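Long-range contacts in Oxidored_FMN domain-containing protein ([Pseudomonas] geniculata N1, PDB 6L6J), which acts as a 6-hydroxypseudooxynicotine amine oxidase, a flavoenzyme carrying FMN and a [4Fe-4S] cluster, here also with ADP bound: residues F148-L157 with E206-V215; L121-H129 with D180-R189. All blocks are in the same frame, centred on the assembly; numbering follows the deposited sequence.

Contact 1 of 2, residues F148-L157 with E206-V215; sequences FRRWYRDAAL and ETLSDVKDAV. With SO4 (sulfate ion), chain F.
Phe148-Leu157 and Glu206-Val215 lie on two neighbouring outer helices of the TIM barrel, those leading into strands 166-171 and 220-229. Their local axes come within 8.8 Å and cross at -33°, running broadly the same way. On the side away from the strands, Arg149 grips Asp210 side-on: NE donates to OD2 at 2.8 Å and NH2 reaches the same oxygen at 3.1 Å, with the carboxylate at the guanidinium's edge and the two planes only 23° apart. The bend at chi3 (60°) turns the group across Asp210, while Glu206 CB lies over one face of the guanidinium. Arg149 NH1 and Glu206 OE1 pair by charge alone, because that oxygen lies well out of the guanidinium plane; its hydrogen bond is with Tyr193 OH. With an alanine in place of Arg149, Asp210 would probably be left without its cationic mate across the helix pair, and Glu206 without its charge partner. Inward the contact turns apolar. Thr207 CG2 makes a CH-pi contact over the face of Tyr152, whose hydroxyl is hydrogen-bonded to the backbone Leu104 O and Tyr170 N of the barrel strands. Farther along, Ala156 CB meets both Val211 CG1 and Val215 CG1, each at 3.7 Å.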
loop_
_atom_site.group_PDB
_atom_site.type_symbol
_atom_site.label_atom_id
_atom_site.label_comp_id
_atom_site.label_asym_id
_atom_site.label_seq_id
_atom_site.Cartn_x
_atom_site.Cartn_y
_atom_site.Cartn_z
ATOM N N PHE A 148 -25.051 18.401 11.344
ATOM C CA PHE A 148 -23.833 17.924 10.639
ATOM C C PHE A 148 -22.852 19.100 10.456
ATOM O O PHE A 148 -21.618 18.905 10.629
ATOM C CB PHE A 148 -24.222 17.233 9.326
ATOM C CG PHE A 148 -23.113 17.132 8.312
ATOM C CD1 PHE A 148 -22.798 18.204 7.499
ATOM C CD2 PHE A 148 -22.392 15.959 8.154
ATOM C CE1 PHE A 148 -21.792 18.100 6.553
ATOM C CE2 PHE A 148 -21.388 15.853 7.207
ATOM C CZ PHE A 148 -21.091 16.927 6.413
ATOM N N ARG A 149 -23.374 20.277 10.099
ATOM C CA ARG A 149 -22.561 21.501 9.913
ATOM C C ARG A 149 -22.000 21.949 11.264
ATOM O O ARG A 149 -20.815 22.310 11.315
ATOM C CB ARG A 149 -23.413 22.581 9.255
ATOM C CG ARG A 149 -23.741 22.288 7.799
ATOM C CD ARG A 149 -24.758 23.273 7.280
ATOM N NE ARG A 149 -24.288 24.648 7.357
ATOM C CZ ARG A 149 -25.017 25.711 7.039
ATOM N NH1 ARG A 149 -26.269 25.569 6.647
ATOM N NH2 ARG A 149 -24.493 26.918 7.110
ATOM N N ARG A 150 -22.817 21.886 12.318
ATOM C CA ARG A 150 -22.370 22.102 13.717
ATOM C C ARG A 150 -21.161 21.186 13.951
ATOM O O ARG A 150 -20.099 21.734 14.272
ATOM C CB ARG A 150 -23.537 21.901 14.689
ATOM C CG ARG A 150 -23.222 22.148 16.162
ATOM C CD ARG A 150 -24.457 21.992 17.054
ATOM N NE ARG A 150 -25.193 20.731 16.877
ATOM C CZ ARG A 150 -24.947 19.601 17.538
ATOM N NH1 ARG A 150 -23.971 19.539 18.426
ATOM N NH2 ARG A 150 -25.672 18.522 17.302
ATOM N N TRP A 151 -21.280 19.877 13.694
ATOM C CA TRP A 151 -20.202 18.875 13.946
ATOM C C TRP A 151 -18.925 19.289 13.215
ATOM O O TRP A 151 -17.844 19.175 13.800
ATOM C CB TRP A 151 -20.582 17.440 13.535
ATOM C CG TRP A 151 -21.872 16.909 14.076
ATOM C CD1 TRP A 151 -22.499 17.264 15.236
ATOM C CD2 TRP A 151 -22.689 15.892 13.473
ATOM N NE1 TRP A 151 -23.671 16.557 15.375
ATOM C CE2 TRP A 151 -23.813 15.710 14.307
ATOM C CE3 TRP A 151 -22.585 15.118 12.317
ATOM C CZ2 TRP A 151 -24.825 14.802 14.008
ATOM C CZ3 TRP A 151 -23.606 14.251 11.999
ATOM C CH2 TRP A 151 -24.708 14.093 12.836
ATOM N N TYR A 152 -19.042 19.725 11.965
ATOM C CA TYR A 152 -17.867 20.023 11.099
ATOM C C TYR A 152 -17.175 21.244 11.695
ATOM O O TYR A 152 -16.078 21.089 12.224
ATOM C CB TYR A 152 -18.261 20.173 9.627
ATOM C CG TYR A 152 -17.435 19.319 8.702
ATOM C CD1 TYR A 152 -16.048 19.384 8.717
ATOM C CD2 TYR A 152 -18.022 18.428 7.816
ATOM C CE1 TYR A 152 -15.271 18.600 7.879
ATOM C CE2 TYR A 152 -17.258 17.642 6.967
ATOM C CZ TYR A 152 -15.876 17.724 6.998
ATOM O OH TYR A 152 -15.107 16.942 6.182
ATOM N N ARG A 153 -17.858 22.389 11.674
ATOM C CA ARG A 153 -17.462 23.660 12.353
ATOM C C ARG A 153 -16.764 23.340 13.690
ATOM O O ARG A 153 -15.608 23.726 13.844
ATOM C CB ARG A 153 -18.713 24.537 12.519
ATOM C CG ARG A 153 -18.501 25.868 13.226
ATOM C CD ARG A 153 -19.821 26.449 13.722
ATOM N NE ARG A 153 -20.165 26.098 15.106
ATOM C CZ ARG A 153 -21.412 25.923 15.576
ATOM N NH1 ARG A 153 -22.470 26.042 14.780
ATOM N NH2 ARG A 153 -21.601 25.614 16.851
ATOM N N ASP A 154 -17.422 22.620 14.599
ATOM C CA ASP A 154 -16.935 22.344 15.985
ATOM C C ASP A 154 -15.662 21.481 15.964
ATOM O O ASP A 154 -14.725 21.783 16.713
ATOM C CB ASP A 154 -18.019 21.703 16.860
ATOM C CG ASP A 154 -19.052 22.699 17.358
ATOM O OD1 ASP A 154 -18.838 23.907 17.171
ATOM O OD2 ASP A 154 -20.056 22.271 17.930
ATOM N N ALA A 155 -15.627 20.442 15.143
ATOM C CA ALA A 155 -14.411 19.632 14.904
ATOM C C ALA A 155 -13.288 20.513 14.322
ATOM O O ALA A 155 -12.108 20.223 14.639
ATOM C CB ALA A 155 -14.719 18.465 13.992
ATOM N N ALA A 156 -13.613 21.508 13.480
ATOM C CA ALA A 156 -12.615 22.441 12.897
ATOM C C ALA A 156 -12.024 23.283 14.028
ATOM O O ALA A 156 -10.776 23.366 14.094
ATOM C CB ALA A 156 -13.213 23.307 11.825
ATOM N N LEU A 157 -12.887 23.820 14.913
ATOM C CA LEU A 157 -12.474 24.590 16.120
ATOM C C LEU A 157 -11.546 23.731 16.987
ATOM O O LEU A 157 -10.457 24.231 17.323
ATOM C CB LEU A 157 -13.703 25.102 16.878
ATOM C CG LEU A 157 -14.434 26.256 16.174
ATOM C CD1 LEU A 157 -15.818 26.502 16.759
ATOM C CD2 LEU A 157 -13.610 27.531 16.209
ATOM N N GLU A 206 -21.811 24.910 1.699
ATOM C CA GLU A 206 -22.247 25.383 3.049
ATOM C C GLU A 206 -21.267 24.925 4.145
ATOM O O GLU A 206 -21.038 25.673 5.083
ATOM C CB GLU A 206 -23.647 24.858 3.374
ATOM C CG GLU A 206 -24.757 25.542 2.603
ATOM C CD GLU A 206 -26.134 25.049 3.000
ATOM O OE1 GLU A 206 -26.237 23.903 3.475
ATOM O OE2 GLU A 206 -27.096 25.822 2.850
ATOM N N THR A 207 -20.721 23.722 4.045
ATOM C CA THR A 207 -19.751 23.184 5.024
ATOM C C THR A 207 -18.461 24.011 4.918
ATOM O O THR A 207 -18.093 24.685 5.923
ATOM C CB THR A 207 -19.581 21.673 4.822
ATOM O OG1 THR A 207 -20.857 21.091 5.095
ATOM C CG2 THR A 207 -18.555 21.039 5.735
ATOM N N LEU A 208 -17.829 23.983 3.740
ATOM C CA LEU A 208 -16.550 24.675 3.411
ATOM C C LEU A 208 -16.537 26.108 3.961
ATOM O O LEU A 208 -15.516 26.487 4.618
ATOM C CB LEU A 208 -16.392 24.695 1.893
ATOM C CG LEU A 208 -15.147 25.395 1.377
ATOM C CD1 LEU A 208 -13.894 24.749 1.946
ATOM C CD2 LEU A 208 -15.109 25.374 -0.146
ATOM N N SER A 209 -17.609 26.864 3.676
ATOM C CA SER A 209 -17.859 28.239 4.178
ATOM C C SER A 209 -17.884 28.253 5.713
ATOM O O SER A 209 -17.308 29.199 6.286
ATOM C CB SER A 209 -19.141 28.793 3.600
ATOM O OG SER A 209 -19.645 29.877 4.371
ATOM N N ASP A 210 -18.536 27.275 6.366
ATOM C CA ASP A 210 -18.652 27.248 7.856
ATOM C C ASP A 210 -17.269 27.073 8.477
ATOM O O ASP A 210 -16.981 27.754 9.464
ATOM C CB ASP A 210 -19.616 26.177 8.352
ATOM C CG ASP A 210 -21.048 26.545 8.044
ATOM O OD1 ASP A 210 -21.251 27.651 7.485
ATOM O OD2 ASP A 210 -21.934 25.710 8.317
ATOM N N VAL A 211 -16.450 26.209 7.888
ATOM C CA VAL A 211 -15.098 25.867 8.405
ATOM C C VAL A 211 -14.170 27.070 8.160
ATOM O O VAL A 211 -13.375 27.434 9.062
ATOM C CB VAL A 211 -14.571 24.587 7.740
ATOM C CG1 VAL A 211 -13.206 24.223 8.290
ATOM C CG2 VAL A 211 -15.533 23.412 7.890
ATOM N N LYS A 212 -14.281 27.695 6.991
ATOM C CA LYS A 212 -13.499 28.908 6.651
ATOM C C LYS A 212 -13.830 30.003 7.673
ATOM O O LYS A 212 -12.892 30.592 8.215
ATOM C CB LYS A 212 -13.743 29.327 5.202
ATOM C CG LYS A 212 -12.467 29.652 4.437
ATOM C CD LYS A 212 -12.714 30.078 3.008
ATOM C CE LYS A 212 -11.928 31.314 2.622
ATOM N NZ LYS A 212 -12.473 31.930 1.393
ATOM N N ASP A 213 -15.104 30.223 7.981
ATOM C CA ASP A 213 -15.515 31.271 8.958
ATOM C C ASP A 213 -14.998 30.856 10.335
ATOM O O ASP A 213 -14.543 31.720 11.079
ATOM C CB ASP A 213 -17.029 31.521 8.944
ATOM C CG ASP A 213 -17.596 31.807 7.552
ATOM O OD1 ASP A 213 -16.808 32.281 6.657
ATOM O OD2 ASP A 213 -18.815 31.525 7.343
ATOM N N ALA A 214 -15.028 29.560 10.629
ATOM C CA ALA A 214 -14.635 28.988 11.936
ATOM C C ALA A 214 -13.136 29.224 12.207
ATOM O O ALA A 214 -12.828 29.761 13.277
ATOM C CB ALA A 214 -15.008 27.526 11.983
ATOM N N VAL A 215 -12.237 28.827 11.299
ATOM C CA VAL A 215 -10.779 28.680 11.613
ATOM C C VAL A 215 -9.884 29.350 10.560
ATOM O O VAL A 215 -8.653 29.145 10.656
ATOM C CB VAL A 215 -10.391 27.192 11.748
ATOM C CG1 VAL A 215 -11.352 26.443 12.649
ATOM C CG2 VAL A 215 -10.271 26.486 10.406
HETATM S S SO4 F . -24.742 15.881 19.045
HETATM O O1 SO4 F . -23.655 16.822 19.088
HETATM O O2 SO4 F . -25.502 15.959 20.282
HETATM O O3 SO4 F . -25.586 16.191 17.912
HETATM O O4 SO4 F . -24.211 14.546 18.907
#

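Contact 2 of 2, residues L121-H129 with D180-R189; sequences LSPTTKYPH and DFLDTRVNKR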
loop_
_atom_site.group_PDB
_atom_site.type_symbol
_atom_site.label_atom_id
_atom_site.label_comp_id
_atom_site.label_asym_id
_atom_site.label_seq_id
_atom_site.Cartn_x
_atom_site.Cartn_y
_atom_site.Cartn_z
ATOM N N LEU A 121 -25.356 7.886 8.156
ATOM C CA LEU A 121 -26.175 8.934 7.500
ATOM C C LEU A 121 -26.015 8.843 5.971
ATOM O O LEU A 121 -24.979 8.364 5.498
ATOM C CB LEU A 121 -25.758 10.304 8.045
ATOM C CG LEU A 121 -25.609 10.399 9.559
ATOM C CD1 LEU A 121 -25.012 11.741 9.936
ATOM C CD2 LEU A 121 -26.938 10.187 10.280
ATOM N N SER A 122 -27.041 9.283 5.246
ATOM C CA SER A 122 -27.086 9.330 3.769
ATOM C C SER A 122 -28.115 10.375 3.354
ATOM O O SER A 122 -29.079 10.587 4.106
ATOM C CB SER A 122 -27.425 7.975 3.204
ATOM O OG SER A 122 -27.555 8.007 1.781
ATOM N N PRO A 123 -27.951 11.026 2.169
ATOM C CA PRO A 123 -29.014 11.827 1.566
ATOM C C PRO A 123 -30.291 10.985 1.460
ATOM O O PRO A 123 -31.363 11.532 1.688
ATOM C CB PRO A 123 -28.490 12.186 0.162
ATOM C CG PRO A 123 -27.314 11.250 -0.078
ATOM C CD PRO A 123 -26.759 10.980 1.308
ATOM N N THR A 124 -30.124 9.684 1.156
ATOM C CA THR A 124 -31.202 8.702 0.867
ATOM C C THR A 124 -30.767 7.318 1.356
ATOM O O THR A 124 -29.601 6.942 1.080
ATOM C CB THR A 124 -31.537 8.717 -0.630
ATOM O OG1 THR A 124 -31.897 10.076 -0.925
ATOM C CG2 THR A 124 -32.642 7.750 -1.020
ATOM N N THR A 125 -31.671 6.594 2.040
ATOM C CA THR A 125 -31.367 5.311 2.730
ATOM C C THR A 125 -30.781 4.306 1.743
ATOM O O THR A 125 -31.305 4.140 0.630
ATOM C CB THR A 125 -32.575 4.661 3.410
ATOM O OG1 THR A 125 -33.054 5.564 4.391
ATOM C CG2 THR A 125 -32.248 3.382 4.149
ATOM N N LYS A 126 -29.735 3.637 2.195
ATOM C CA LYS A 126 -29.131 2.468 1.525
ATOM C C LYS A 126 -28.233 1.788 2.559
ATOM O O LYS A 126 -27.880 2.457 3.552
ATOM C CB LYS A 126 -28.348 2.928 0.297
ATOM C CG LYS A 126 -27.130 3.809 0.573
ATOM C CD LYS A 126 -26.256 4.053 -0.640
ATOM C CE LYS A 126 -25.916 2.809 -1.449
ATOM N NZ LYS A 126 -25.049 1.853 -0.722
ATOM N N TYR A 127 -27.871 0.521 2.343
ATOM C CA TYR A 127 -26.815 -0.158 3.139
ATOM C C TYR A 127 -25.503 0.551 2.828
ATOM O O TYR A 127 -25.341 1.121 1.762
ATOM C CB TYR A 127 -26.798 -1.662 2.856
ATOM C CG TYR A 127 -28.059 -2.385 3.261
ATOM C CD1 TYR A 127 -28.320 -2.671 4.591
ATOM C CD2 TYR A 127 -28.969 -2.822 2.318
ATOM C CE1 TYR A 127 -29.459 -3.355 4.987
ATOM C CE2 TYR A 127 -30.114 -3.506 2.696
ATOM C CZ TYR A 127 -30.356 -3.774 4.032
ATOM O OH TYR A 127 -31.479 -4.439 4.398
ATOM N N PRO A 128 -24.548 0.605 3.771
ATOM C CA PRO A 128 -23.222 1.165 3.488
ATOM C C PRO A 128 -22.523 0.597 2.232
ATOM O O PRO A 128 -22.635 -0.555 1.952
ATOM C CB PRO A 128 -22.423 0.760 4.736
ATOM C CG PRO A 128 -23.452 0.646 5.825
ATOM C CD PRO A 128 -24.696 0.126 5.149
ATOM N N HIS A 129 -21.744 1.411 1.530
ATOM C CA HIS A 129 -21.088 1.022 0.256
ATOM C C HIS A 129 -20.178 -0.196 0.478
ATOM O O HIS A 129 -20.295 -1.159 -0.315
ATOM C CB HIS A 129 -20.336 2.190 -0.394
ATOM C CG HIS A 129 -21.019 3.525 -0.336
ATOM N ND1 HIS A 129 -22.372 3.709 -0.643
ATOM C CD2 HIS A 129 -20.520 4.755 -0.053
ATOM C CE1 HIS A 129 -22.665 4.993 -0.528
ATOM N NE2 HIS A 129 -21.547 5.658 -0.154
ATOM N N ASP A 180 -21.601 11.628 -1.333
ATOM C CA ASP A 180 -22.940 10.981 -1.356
ATOM C C ASP A 180 -23.997 12.024 -1.739
ATOM O O ASP A 180 -24.845 11.731 -2.590
ATOM C CB ASP A 180 -23.269 10.295 -0.030
ATOM C CG ASP A 180 -22.400 9.080 0.295
ATOM O OD1 ASP A 180 -21.738 8.543 -0.655
ATOM O OD2 ASP A 180 -22.362 8.682 1.505
ATOM N N PHE A 181 -23.929 13.233 -1.202
ATOM C CA PHE A 181 -24.903 14.297 -1.555
ATOM C C PHE A 181 -24.703 14.713 -3.016
ATOM O O PHE A 181 -25.702 14.810 -3.755
ATOM C CB PHE A 181 -24.842 15.441 -0.546
ATOM C CG PHE A 181 -25.804 15.294 0.605
ATOM C CD1 PHE A 181 -25.534 14.436 1.646
ATOM C CD2 PHE A 181 -26.985 16.025 0.638
ATOM C CE1 PHE A 181 -26.406 14.326 2.722
ATOM C CE2 PHE A 181 -27.866 15.902 1.703
ATOM C CZ PHE A 181 -27.575 15.053 2.742
ATOM N N LEU A 182 -23.457 14.896 -3.451
ATOM C CA LEU A 182 -23.099 15.219 -4.865
ATOM C C LEU A 182 -23.646 14.203 -5.880
ATOM O O LEU A 182 -23.986 14.619 -7.000
ATOM C CB LEU A 182 -21.577 15.203 -4.996
ATOM C CG LEU A 182 -20.896 16.552 -5.050
ATOM C CD1 LEU A 182 -19.432 16.336 -5.402
ATOM C CD2 LEU A 182 -21.601 17.470 -6.046
ATOM N N ASP A 183 -23.587 12.914 -5.543
ATOM C CA ASP A 183 -23.740 11.761 -6.479
ATOM C C ASP A 183 -25.230 11.502 -6.724
ATOM O O ASP A 183 -25.927 11.114 -5.746
ATOM C CB ASP A 183 -23.048 10.517 -5.904
ATOM C CG ASP A 183 -22.829 9.388 -6.898
ATOM O OD1 ASP A 183 -23.545 9.381 -7.930
ATOM O OD2 ASP A 183 -21.938 8.530 -6.643
ATOM N N THR A 184 -25.702 11.692 -7.965
ATOM C CA THR A 184 -27.111 11.405 -8.372
ATOM C C THR A 184 -27.435 9.925 -8.215
ATOM O O THR A 184 -28.625 9.623 -8.084
ATOM C CB THR A 184 -27.435 11.805 -9.812
ATOM O OG1 THR A 184 -26.404 11.294 -10.655
ATOM C CG2 THR A 184 -27.552 13.304 -9.968
ATOM N N ARG A 185 -26.432 9.048 -8.221
ATOM C CA ARG A 185 -26.635 7.598 -7.966
ATOM C C ARG A 185 -27.007 7.340 -6.499
ATOM O O ARG A 185 -27.604 6.297 -6.240
ATOM C CB ARG A 185 -25.406 6.784 -8.359
ATOM C CG ARG A 185 -25.571 6.058 -9.687
ATOM C CD ARG A 185 -24.233 5.504 -10.100
ATOM N NE ARG A 185 -24.118 4.827 -11.384
ATOM C CZ ARG A 185 -24.724 3.692 -11.708
ATOM N NH1 ARG A 185 -24.510 3.153 -12.899
ATOM N NH2 ARG A 185 -25.561 3.111 -10.864
ATOM N N VAL A 186 -26.691 8.255 -5.587
ATOM C CA VAL A 186 -26.955 8.120 -4.124
ATOM C C VAL A 186 -28.012 9.139 -3.683
ATOM O O VAL A 186 -28.911 8.755 -2.908
ATOM C CB VAL A 186 -25.677 8.292 -3.272
ATOM C CG1 VAL A 186 -25.911 7.818 -1.853
ATOM C CG2 VAL A 186 -24.457 7.597 -3.860
ATOM N N ASN A 187 -27.858 10.408 -4.068
ATOM C CA ASN A 187 -28.820 11.471 -3.689
ATOM C C ASN A 187 -30.070 11.290 -4.557
ATOM O O ASN A 187 -29.920 11.324 -5.803
ATOM C CB ASN A 187 -28.205 12.865 -3.799
ATOM C CG ASN A 187 -29.040 13.925 -3.115
ATOM O OD1 ASN A 187 -30.200 13.687 -2.802
ATOM N ND2 ASN A 187 -28.471 15.098 -2.878
ATOM N N LYS A 188 -31.223 11.025 -3.926
ATOM C CA LYS A 188 -32.548 10.885 -4.600
ATOM C C LYS A 188 -33.532 11.883 -3.985
ATOM O O LYS A 188 -34.746 11.725 -4.196
ATOM C CB LYS A 188 -33.113 9.466 -4.460
ATOM C CG LYS A 188 -32.238 8.347 -5.023
ATOM C CD LYS A 188 -32.123 8.340 -6.516
ATOM C CE LYS A 188 -30.861 7.648 -6.992
ATOM N NZ LYS A 188 -30.790 7.552 -8.473
ATOM N N ARG A 189 -33.010 12.880 -3.277
ATOM C CA ARG A 189 -33.824 13.837 -2.500
ATOM C C ARG A 189 -34.584 14.763 -3.456
ATOM O O ARG A 189 -34.127 14.965 -4.623
ATOM C CB ARG A 189 -32.914 14.639 -1.568
ATOM C CG ARG A 189 -32.164 13.814 -0.530
ATOM C CD ARG A 189 -31.282 14.714 0.295
ATOM N NE ARG A 189 -32.066 15.547 1.208
ATOM C CZ ARG A 189 -32.314 15.273 2.486
ATOM N NH1 ARG A 189 -31.861 14.161 3.042
ATOM N NH2 ARG A 189 -33.037 16.108 3.205
HETATM O O HOH W 1 -19.828 7.779 1.323
#
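Pro123 lies flat over Phe181: its CB sits above the centre of the aromatic ring, 3.8 Å from the centroid and only 5° off the ring normal, a CH-pi contact. Pro123 CG lies 3.6 Å from Asp180 O and farther from Val186 CG1. Arg189 runs past the proline and bends at chi3 (72°), which brings NH1 back to Pro123 O at 3.0 Å; the donor lies in the carbonyl plane, on a lone pair, though the oxygen is tilted from the guanidinium plane. The same NH1 also serves Ile140 O, and NH2 makes a salt bridge to Asp191. Thr124 holds OG1 anti to its own carbonyl carbon and takes the backbone N of Lys188 at 3.2 Å. Asn187 OD1 closes an Asx turn onto Arg189 N, while its ND2 donates to Phe181 O and to Tyr193 O.

At the other end His129 meets Asp180 edge-on. NE2 donates to OD1 at 2.9 Å, on the syn side but well out of the carboxylate plane, with OD1 also tilted somewhat from the ring plane; ring and carboxylate planes are 85° apart. Lys126 NZ, which also bonds to Tyr127 O, donates to ND1 of the same ring, and Asp180 OD2 takes Ala109 N. At the C-terminal end of the barrel, where this fold places its active site, two connections following strands 99-105 and 166-171, one including the end of helix 177-182, are thus joined by a flat apolar centre with polar bonds beyond it; holding both ring nitrogens of His129 is likely to fix its rotation.

Both contacts belong to the FMN-binding barrel and join parts of the chain that are neighbours around it, but at different levels. Contact 1 sits on the barrel's flank, where Ala156 and Val211 reach the strand residue Val167; buried apolar groups face the strands and charged ones face out. Contact 2 lies about 22 Å away between centres, among the loops and helix 177-182 beyond the strands' C-terminal ends, and relies more on backbone carbonyls, amides and a His-carboxylate bond than on ion pairs. Neither is wholly core. They meet where Trp151 CZ3 touches Leu121 CD1 at 3.5 Å, and Phe181 of contact 2 packs on Ile145 and Leu203, carried by the two helices that contact 1 pairs.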